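PDB 3SYJ: adhesion and penetration protein autotransporter from Haemophilus influenzae, which promotes bacterial adherence to and invasion of host cells, self-associates to aggregate bacteria through its secreted passenger domain, and is probably a serine protease. Local coordinates for residues L480-H485 with A499-H504; G764-T769 with H783-D788; V152-G157 with P221-D226. All blocks are in the same frame, centred on the assembly; numbering follows the deposited sequence.

Contact 1. Residues L480-H485 with A499-H504; sequences LDLNGH and AMIVNH
The carboxylate of D481 reaches across to the main chain of H504. Its OD1 takes the H504 N-H at 2.7 Å in an almost straight bond (175°). The same oxygen takes the N483 N-H at 3.0 Å, which makes an Asx turn. The two donors approach OD1 from opposite faces of the carboxylate plane. D481 CG is anti to its own N (chi1 172°), which leans the carboxylate along the chain toward the turn and H504. The other oxygen, D481 OD2, lies 3.6 Å from H504 CB, and the H504 ring is turned 46° from the carboxylate. H504 NE2 is hydrogen-bonded to E545 OE1.

The tight part is the start of the contact. There the segments pair as parallel strands, with L480 N on M500 O at 2.8 Å and V502 N on L480 O at 2.9 Å. L482 N continues the ladder to V502 O. The L480 and I501 side chains share one face, and L482 joins them beyond the strand, with L482 CD1 4.0 Å from I501 CG2. F473 and V512 wall this side, so the face looks into the hydrophobic interior of the beta-helix.

The looser side is the type I' turn from L482 to H485, where N483, G484 and H485 are partly exposed. Here the cross-link is a weak bond, G484 N to N503 OD1 at 2.9 Å and badly bent. N503 has further partners: N505 N also binds OD1, and ND2 reaches the carbonyls of R554 and Q508. N483 turns away to L460 and N505.

Where the ladder ends, side-chain acceptors take over from carbonyls. Two backbone donors on one D481 oxygen would probably favour the ionised carboxylate.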
loop_
_atom_site.group_PDB
_atom_site.type_symbol
_atom_site.label_atom_id
_atom_site.label_comp_id
_atom_site.label_asym_id
_atom_site.label_seq_id
_atom_site.Cartn_x
_atom_site.Cartn_y
_atom_site.Cartn_z
ATOM N N LEU A 480 -8.275 11.975 -41.406
ATOM C CA LEU A 480 -9.457 12.797 -41.234
ATOM C C LEU A 480 -9.294 13.487 -39.885
ATOM O O LEU A 480 -9.400 12.848 -38.834
ATOM C CB LEU A 480 -10.732 11.948 -41.257
ATOM C CG LEU A 480 -12.016 12.672 -40.840
ATOM C CD1 LEU A 480 -12.250 13.897 -41.710
ATOM C CD2 LEU A 480 -13.239 11.749 -40.868
ATOM N N ASP A 481 -8.990 14.782 -39.923
ATOM C CA ASP A 481 -8.816 15.577 -38.708
ATOM C C ASP A 481 -10.112 16.299 -38.368
ATOM O O ASP A 481 -10.462 17.299 -38.995
ATOM C CB ASP A 481 -7.666 16.584 -38.870
ATOM C CG ASP A 481 -7.581 17.570 -37.708
ATOM O OD1 ASP A 481 -8.012 17.222 -36.587
ATOM O OD2 ASP A 481 -7.077 18.696 -37.916
ATOM N N LEU A 482 -10.816 15.774 -37.370
ATOM C CA LEU A 482 -12.097 16.310 -36.936
ATOM C C LEU A 482 -11.987 17.739 -36.407
ATOM O O LEU A 482 -12.982 18.465 -36.338
ATOM C CB LEU A 482 -12.685 15.408 -35.857
ATOM C CG LEU A 482 -12.896 13.961 -36.295
ATOM C CD1 LEU A 482 -13.530 13.208 -35.167
ATOM C CD2 LEU A 482 -13.773 13.924 -37.532
ATOM N N ASN A 483 -10.777 18.128 -36.015
ATOM C CA ASN A 483 -10.511 19.496 -35.608
ATOM C C ASN A 483 -11.602 20.046 -34.703
ATOM O O ASN A 483 -12.131 21.130 -34.949
ATOM C CB ASN A 483 -10.365 20.382 -36.842
ATOM C CG ASN A 483 -9.971 21.809 -36.498
ATOM O OD1 ASN A 483 -9.383 22.064 -35.445
ATOM N ND2 ASN A 483 -10.293 22.746 -37.388
ATOM N N GLY A 484 -11.947 19.282 -33.669
ATOM C CA GLY A 484 -12.890 19.731 -32.661
ATOM C C GLY A 484 -14.346 19.529 -33.014
ATOM O O GLY A 484 -15.233 19.953 -32.277
ATOM N N HIS A 485 -14.607 18.886 -34.144
ATOM C CA HIS A 485 -15.983 18.674 -34.579
ATOM C C HIS A 485 -16.413 17.239 -34.317
ATOM O O HIS A 485 -15.585 16.374 -34.050
ATOM C CB HIS A 485 -16.125 19.001 -36.065
ATOM C CG HIS A 485 -15.998 20.459 -36.378
ATOM N ND1 HIS A 485 -14.782 21.073 -36.592
ATOM C CD2 HIS A 485 -16.937 21.425 -36.514
ATOM C CE1 HIS A 485 -14.978 22.355 -36.845
ATOM N NE2 HIS A 485 -16.277 22.593 -36.807
ATOM N N ALA A 499 -6.140 4.206 -42.863
ATOM C CA ALA A 499 -7.251 5.031 -42.407
ATOM C C ALA A 499 -6.983 5.579 -41.004
ATOM O O ALA A 499 -6.759 4.815 -40.068
ATOM C CB ALA A 499 -8.537 4.234 -42.425
ATOM N N MET A 500 -7.011 6.900 -40.852
ATOM C CA MET A 500 -6.828 7.506 -39.533
ATOM C C MET A 500 -7.855 8.574 -39.237
ATOM O O MET A 500 -8.050 9.510 -40.018
ATOM C CB MET A 500 -5.425 8.087 -39.375
ATOM C CG MET A 500 -4.336 7.042 -39.426
ATOM S SD MET A 500 -2.663 7.702 -39.342
ATOM C CE MET A 500 -1.754 6.242 -39.847
ATOM N N ILE A 501 -8.519 8.428 -38.100
ATOM C CA ILE A 501 -9.400 9.472 -37.612
ATOM C C ILE A 501 -8.769 10.106 -36.388
ATOM O O ILE A 501 -8.490 9.422 -35.405
ATOM C CB ILE A 501 -10.788 8.934 -37.314
ATOM C CG1 ILE A 501 -11.355 8.300 -38.591
ATOM C CG2 ILE A 501 -11.691 10.047 -36.773
ATOM C CD1 ILE A 501 -12.840 8.074 -38.554
ATOM N N VAL A 502 -8.522 11.411 -36.468
ATOM C CA VAL A 502 -7.789 12.124 -35.422
ATOM C C VAL A 502 -8.440 13.468 -35.080
ATOM O O VAL A 502 -9.379 13.904 -35.747
ATOM C CB VAL A 502 -6.305 12.374 -35.825
ATOM C CG1 VAL A 502 -5.625 11.062 -36.237
ATOM C CG2 VAL A 502 -6.211 13.405 -36.940
ATOM N N ASN A 503 -7.942 14.102 -34.024
ATOM C CA ASN A 503 -8.342 15.461 -33.669
ATOM C C ASN A 503 -7.108 16.254 -33.296
ATOM O O ASN A 503 -6.582 16.102 -32.198
ATOM C CB ASN A 503 -9.336 15.469 -32.504
ATOM C CG ASN A 503 -9.713 16.879 -32.070
ATOM O OD1 ASN A 503 -9.600 17.825 -32.848
ATOM N ND2 ASN A 503 -10.173 17.021 -30.828
ATOM N N HIS A 504 -6.640 17.093 -34.213
ATOM C CA HIS A 504 -5.441 17.879 -33.956
ATOM C C HIS A 504 -5.728 19.153 -33.175
ATOM O O HIS A 504 -4.817 19.925 -32.895
ATOM C CB HIS A 504 -4.721 18.221 -35.259
ATOM C CG HIS A 504 -4.028 17.052 -35.885
ATOM N ND1 HIS A 504 -3.721 16.997 -37.228
ATOM C CD2 HIS A 504 -3.596 15.886 -35.350
ATOM C CE1 HIS A 504 -3.118 15.851 -37.489
ATOM N NE2 HIS A 504 -3.034 15.156 -36.369
#

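Contact 2. Residues G764-T769 with H783-D788; sequences GNVHLT and HQIQGD
N765 lies alongside Q784, pointing the same way. N765 CB starts 3.5 Å from the carbonyl O of Q784. N765 CG comes next, 3.9 Å from Q784 CB, and the two amide planes are nearly parallel (15°). At the tip, N765 OD1 accepts the Q784 N-H at 3.1 Å, with the donor tilted out of the amide plane. OD1 also touches H783 CB. N746 OD1 does the same for the N-H of N765, one coil earlier. The H783 ring lies with one face over G764 N, which stands 3.7 Å above the ring centre.

Strands 766-768 and 785-787 follow as in-register parallel strands, their axes 4.7 Å apart and only 4° from aligned. They are neighbouring rungs on one side of the right-handed beta-helix of the passenger domain, stacked on strand 747-749. V766, L768 and I785 face its core, where L768 CD1 meets I785 CG2 at 4.0 Å. F774 and V793 close round them. G787 pairs with L768 on this face, and its lack of a side chain leaves room for L768 CD1.

H767 and Q786 stand side by side on the other face, their ring and amide planes almost perpendicular. H767 CG is anti to the backbone N (chi1 176°), and this carries ND1 over to Q786, 3.3 Å from Q786 CG. H767 ND1 also makes a long, weak bond in its ring plane to Q786 O at 3.5 Å; Q786 O mainly accepts from L768 N. At the far end D788 N binds L768 O weakly, while the D788 carboxylate lies against CB and CG2 of T769.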
loop_
_atom_site.group_PDB
_atom_site.type_symbol
_atom_site.label_atom_id
_atom_site.label_comp_id
_atom_site.label_asym_id
_atom_site.label_seq_id
_atom_site.Cartn_x
_atom_site.Cartn_y
_atom_site.Cartn_z
ATOM N N GLY A 764 -2.116 -11.755 -6.358
ATOM C CA GLY A 764 -2.610 -10.589 -5.648
ATOM C C GLY A 764 -3.627 -10.989 -4.593
ATOM O O GLY A 764 -3.886 -12.174 -4.389
ATOM N N ASN A 765 -4.225 -10.001 -3.934
ATOM C CA ASN A 765 -5.078 -10.271 -2.779
ATOM C C ASN A 765 -6.573 -10.088 -3.022
ATOM O O ASN A 765 -6.988 -9.368 -3.927
ATOM C CB ASN A 765 -4.629 -9.420 -1.590
ATOM C CG ASN A 765 -3.131 -9.483 -1.372
ATOM O OD1 ASN A 765 -2.539 -10.567 -1.327
ATOM N ND2 ASN A 765 -2.503 -8.317 -1.252
ATOM N N VAL A 766 -7.371 -10.749 -2.193
ATOM C CA VAL A 766 -8.819 -10.679 -2.289
ATOM C C VAL A 766 -9.414 -10.111 -1.003
ATOM O O VAL A 766 -9.001 -10.463 0.102
ATOM C CB VAL A 766 -9.432 -12.062 -2.564
ATOM C CG1 VAL A 766 -10.945 -11.958 -2.678
ATOM C CG2 VAL A 766 -8.832 -12.666 -3.830
ATOM N N HIS A 767 -10.393 -9.232 -1.157
ATOM C CA HIS A 767 -11.004 -8.565 -0.022
ATOM C C HIS A 767 -12.512 -8.484 -0.265
ATOM O O HIS A 767 -12.963 -7.830 -1.207
ATOM C CB HIS A 767 -10.362 -7.181 0.144
ATOM C CG HIS A 767 -10.974 -6.341 1.222
ATOM N ND1 HIS A 767 -11.664 -6.874 2.289
ATOM C CD2 HIS A 767 -10.968 -4.998 1.412
ATOM C CE1 HIS A 767 -12.075 -5.898 3.080
ATOM N NE2 HIS A 767 -11.665 -4.750 2.570
ATOM N N LEU A 768 -13.286 -9.186 0.563
ATOM C CA LEU A 768 -14.742 -9.198 0.440
ATOM C C LEU A 768 -15.396 -8.500 1.618
ATOM O O LEU A 768 -14.860 -8.504 2.724
ATOM C CB LEU A 768 -15.287 -10.625 0.393
ATOM C CG LEU A 768 -14.605 -11.721 -0.410
ATOM C CD1 LEU A 768 -13.394 -12.252 0.338
ATOM C CD2 LEU A 768 -15.610 -12.829 -0.681
ATOM N N THR A 769 -16.565 -7.914 1.373
ATOM C CA THR A 769 -17.407 -7.376 2.433
ATOM C C THR A 769 -18.854 -7.648 2.064
ATOM O O THR A 769 -19.130 -8.196 0.997
ATOM C CB THR A 769 -17.226 -5.864 2.609
ATOM O OG1 THR A 769 -17.750 -5.188 1.462
ATOM C CG2 THR A 769 -15.756 -5.510 2.778
ATOM N N HIS A 783 -1.691 -16.025 -1.842
ATOM C CA HIS A 783 -1.792 -14.658 -1.339
ATOM C C HIS A 783 -2.889 -14.491 -0.285
ATOM O O HIS A 783 -3.445 -15.470 0.209
ATOM C CB HIS A 783 -1.949 -13.660 -2.492
ATOM C CG HIS A 783 -0.754 -13.596 -3.393
ATOM N ND1 HIS A 783 0.222 -12.629 -3.270
ATOM C CD2 HIS A 783 -0.363 -14.395 -4.414
ATOM C CE1 HIS A 783 1.155 -12.828 -4.183
ATOM N NE2 HIS A 783 0.824 -13.895 -4.889
ATOM N N GLN A 784 -3.181 -13.244 0.064
ATOM C CA GLN A 784 -4.064 -12.948 1.190
ATOM C C GLN A 784 -5.539 -12.938 0.792
ATOM O O GLN A 784 -5.897 -12.443 -0.276
ATOM C CB GLN A 784 -3.670 -11.606 1.837
ATOM C CG GLN A 784 -2.307 -11.626 2.548
ATOM C CD GLN A 784 -1.794 -10.237 2.952
ATOM O OE1 GLN A 784 -2.574 -9.312 3.194
ATOM N NE2 GLN A 784 -0.470 -10.096 3.026
ATOM N N ILE A 785 -6.390 -13.502 1.647
ATOM C CA ILE A 785 -7.836 -13.330 1.497
ATOM C C ILE A 785 -8.456 -12.769 2.774
ATOM O O ILE A 785 -8.283 -13.326 3.856
ATOM C CB ILE A 785 -8.563 -14.635 1.132
ATOM C CG1 ILE A 785 -7.909 -15.304 -0.073
ATOM C CG2 ILE A 785 -10.026 -14.348 0.834
ATOM C CD1 ILE A 785 -8.599 -16.577 -0.494
ATOM N N GLN A 786 -9.183 -11.668 2.638
ATOM C CA GLN A 786 -9.826 -11.016 3.773
ATOM C C GLN A 786 -11.327 -10.923 3.534
ATOM O O GLN A 786 -11.775 -10.329 2.552
ATOM C CB GLN A 786 -9.230 -9.619 3.985
ATOM C CG GLN A 786 -10.167 -8.607 4.637
ATOM C CD GLN A 786 -10.290 -8.794 6.136
ATOM O OE1 GLN A 786 -9.322 -9.153 6.813
ATOM N NE2 GLN A 786 -11.487 -8.547 6.667
ATOM N N GLY A 787 -12.107 -11.519 4.427
ATOM C CA GLY A 787 -13.550 -11.496 4.297
ATOM C C GLY A 787 -14.238 -11.249 5.623
ATOM O O GLY A 787 -13.949 -11.915 6.612
ATOM N N ASP A 788 -15.151 -10.287 5.653
ATOM C CA ASP A 788 -15.879 -10.013 6.882
ATOM C C ASP A 788 -17.371 -10.281 6.761
ATOM O O ASP A 788 -17.835 -10.879 5.790
ATOM C CB ASP A 788 -15.596 -8.602 7.412
ATOM C CG ASP A 788 -15.757 -7.532 6.353
ATOM O OD1 ASP A 788 -16.901 -7.340 5.875
ATOM O OD2 ASP A 788 -14.743 -6.872 6.016
#

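Contact 3. Residues V152-G157 with P221-D226; sequences VRIGSG and PMFIYD
Strands 152-155 and 221-226 run antiparallel, 159° between their directions and 4.7 Å between axes, but pair over a short length. V152 and F223 form the hydrogen-bonded pair: V152 N gives to F223 O at 3.0 Å and F223 N to V152 O at 2.8 Å. R153 and M222 are the next, non-hydrogen-bonded pair. Beyond them P221 has no N-H to offer, and its ring carbon CD rests 3.3 Å from I154 O instead.

On one face the contact is apolar. V152 CG2 touches F223 CB at 3.9 Å. I154 CG2 meets the edge of the F223 ring at CE2, 4.0 Å away, and also packs on the P221 ring. F15 and A16 of helix 9-17 cover V152 and I154 on this side.

The R153 side chain leaves the other face. Its CG sits between the backbone N and carbonyl carbon (chi1 72°), and the chain then bends at chi3, turning the guanidinium away from M222. R153 NE donates in its own plane to a water at 2.8 Å; the water passes a weak bond on to P221 O. R153 NH2 forms a salt bridge with D217 and a hydrogen bond with S220. D217 directly precedes S218, probably the active-site serine, whose side chain is about 9 Å from that of R153; S220 lies two residues after it. These bonds join strand 152-155 to the segment carrying S218. The pairing is of a kind expected in the antiparallel beta-barrel of chymotrypsin-like PA-clan proteases, with strand 221-226 following the Gly-Asp-Ser-Gly motif of the nucleophile.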
loop_
_atom_site.group_PDB
_atom_site.type_symbol
_atom_site.label_atom_id
_atom_site.label_comp_id
_atom_site.label_asym_id
_atom_site.label_seq_id
_atom_site.Cartn_x
_atom_site.Cartn_y
_atom_site.Cartn_z
ATOM N N VAL A 152 14.199 -5.209 -60.211
ATOM C CA VAL A 152 12.962 -5.996 -60.201
ATOM C C VAL A 152 12.064 -5.703 -61.410
ATOM O O VAL A 152 12.234 -4.686 -62.087
ATOM C CB VAL A 152 12.144 -5.755 -58.917
ATOM C CG1 VAL A 152 12.966 -6.081 -57.684
ATOM C CG2 VAL A 152 11.664 -4.318 -58.860
ATOM N N ARG A 153 11.117 -6.601 -61.681
ATOM C CA ARG A 153 10.118 -6.392 -62.732
ATOM C C ARG A 153 8.766 -6.955 -62.302
ATOM O O ARG A 153 8.659 -7.680 -61.312
ATOM C CB ARG A 153 10.550 -7.012 -64.073
ATOM C CG ARG A 153 10.513 -8.550 -64.127
ATOM C CD ARG A 153 10.400 -9.069 -65.571
ATOM N NE ARG A 153 9.146 -8.631 -66.190
ATOM C CZ ARG A 153 7.991 -9.291 -66.116
ATOM N NH1 ARG A 153 7.919 -10.453 -65.471
ATOM N NH2 ARG A 153 6.902 -8.796 -66.701
ATOM N N ILE A 154 7.727 -6.626 -63.051
ATOM C CA ILE A 154 6.389 -7.004 -62.651
ATOM C C ILE A 154 5.498 -6.937 -63.872
ATOM O O ILE A 154 5.667 -6.059 -64.717
ATOM C CB ILE A 154 5.866 -6.050 -61.555
ATOM C CG1 ILE A 154 4.427 -6.416 -61.160
ATOM C CG2 ILE A 154 5.966 -4.601 -62.026
ATOM C CD1 ILE A 154 3.868 -5.606 -60.004
ATOM N N GLY A 155 4.551 -7.862 -63.980
ATOM C CA GLY A 155 3.654 -7.869 -65.126
ATOM C C GLY A 155 2.500 -8.846 -65.015
ATOM O O GLY A 155 2.415 -9.621 -64.062
ATOM N N SER A 156 1.604 -8.818 -65.996
ATOM C CA SER A 156 0.463 -9.717 -65.978
ATOM C C SER A 156 0.381 -10.585 -67.232
ATOM O O SER A 156 -0.665 -11.147 -67.537
ATOM C CB SER A 156 -0.830 -8.924 -65.800
ATOM O OG SER A 156 -1.107 -8.148 -66.951
ATOM N N GLY A 157 1.485 -10.695 -67.959
ATOM C CA GLY A 157 1.512 -11.536 -69.141
ATOM C C GLY A 157 1.237 -13.002 -68.839
ATOM O O GLY A 157 1.217 -13.412 -67.681
ATOM N N PRO A 221 6.862 -2.746 -66.606
ATOM C CA PRO A 221 8.025 -1.969 -66.186
ATOM C C PRO A 221 9.118 -2.804 -65.536
ATOM O O PRO A 221 8.864 -3.844 -64.937
ATOM C CB PRO A 221 7.447 -1.034 -65.118
ATOM C CG PRO A 221 6.080 -1.579 -64.777
ATOM C CD PRO A 221 5.870 -2.847 -65.525
ATOM N N MET A 222 10.339 -2.307 -65.627
ATOM C CA MET A 222 11.473 -2.923 -64.974
ATOM C C MET A 222 12.146 -1.802 -64.191
ATOM O O MET A 222 12.346 -0.709 -64.717
ATOM C CB MET A 222 12.386 -3.543 -66.037
ATOM C CG MET A 222 13.699 -4.104 -65.550
ATOM S SD MET A 222 15.098 -3.048 -65.949
ATOM C CE MET A 222 15.395 -2.353 -64.354
ATOM N N PHE A 223 12.459 -2.063 -62.924
ATOM C CA PHE A 223 12.955 -1.032 -62.020
ATOM C C PHE A 223 14.354 -1.349 -61.533
ATOM O O PHE A 223 14.709 -2.511 -61.358
ATOM C CB PHE A 223 12.039 -0.912 -60.800
ATOM C CG PHE A 223 10.610 -0.628 -61.139
ATOM C CD1 PHE A 223 10.140 0.675 -61.176
ATOM C CD2 PHE A 223 9.733 -1.664 -61.421
ATOM C CE1 PHE A 223 8.814 0.946 -61.492
ATOM C CE2 PHE A 223 8.406 -1.405 -61.733
ATOM C CZ PHE A 223 7.947 -0.091 -61.767
ATOM N N ILE A 224 15.150 -0.312 -61.296
ATOM C CA ILE A 224 16.496 -0.514 -60.786
ATOM C C ILE A 224 16.732 0.350 -59.555
ATOM O O ILE A 224 16.249 1.485 -59.474
ATOM C CB ILE A 224 17.570 -0.266 -61.881
ATOM C CG1 ILE A 224 18.922 -0.880 -61.477
ATOM C CG2 ILE A 224 17.681 1.226 -62.227
ATOM C CD1 ILE A 224 19.952 -0.878 -62.589
ATOM N N TYR A 225 17.445 -0.197 -58.576
ATOM C CA TYR A 225 17.732 0.563 -57.372
ATOM C C TYR A 225 19.057 1.310 -57.485
ATOM O O TYR A 225 20.111 0.696 -57.655
ATOM C CB TYR A 225 17.762 -0.341 -56.143
ATOM C CG TYR A 225 17.820 0.436 -54.834
ATOM C CD1 TYR A 225 16.710 1.128 -54.376
ATOM C CD2 TYR A 225 18.978 0.478 -54.070
ATOM C CE1 TYR A 225 16.739 1.834 -53.190
ATOM C CE2 TYR A 225 19.023 1.185 -52.879
ATOM C CZ TYR A 225 17.895 1.864 -52.444
ATOM O OH TYR A 225 17.903 2.569 -51.266
ATOM N N ASP A 226 18.986 2.638 -57.392
ATOM C CA ASP A 226 20.171 3.486 -57.308
ATOM C C ASP A 226 20.574 3.619 -55.839
ATOM O O ASP A 226 19.881 4.261 -55.059
ATOM C CB ASP A 226 19.873 4.864 -57.904
ATOM C CG ASP A 226 21.115 5.734 -58.035
ATOM O OD1 ASP A 226 21.954 5.740 -57.109
ATOM O OD2 ASP A 226 21.250 6.422 -59.068
HETATM O O HOH W 1 8.818 -5.927 -67.028
#

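From the N terminus the chain first builds the protease domain. There contact 3 closes the longest loop, with 63 residues between its segments, and ties two strands of the antiparallel sheet. The chain then enters the beta-helix. Contact 1 closes one coil of it, with 13 residues between its segments. Contact 2 does the same further on, with a loop of the same length. The three loops follow in series; none nests or crosses. Contacts 1 and 2 are coil-to-coil joints of the same beta-helix, their centres 45 Å apart. Contacts 2 and 3 lie on opposite sides of the chain's centre, with 67 Å between their own centres.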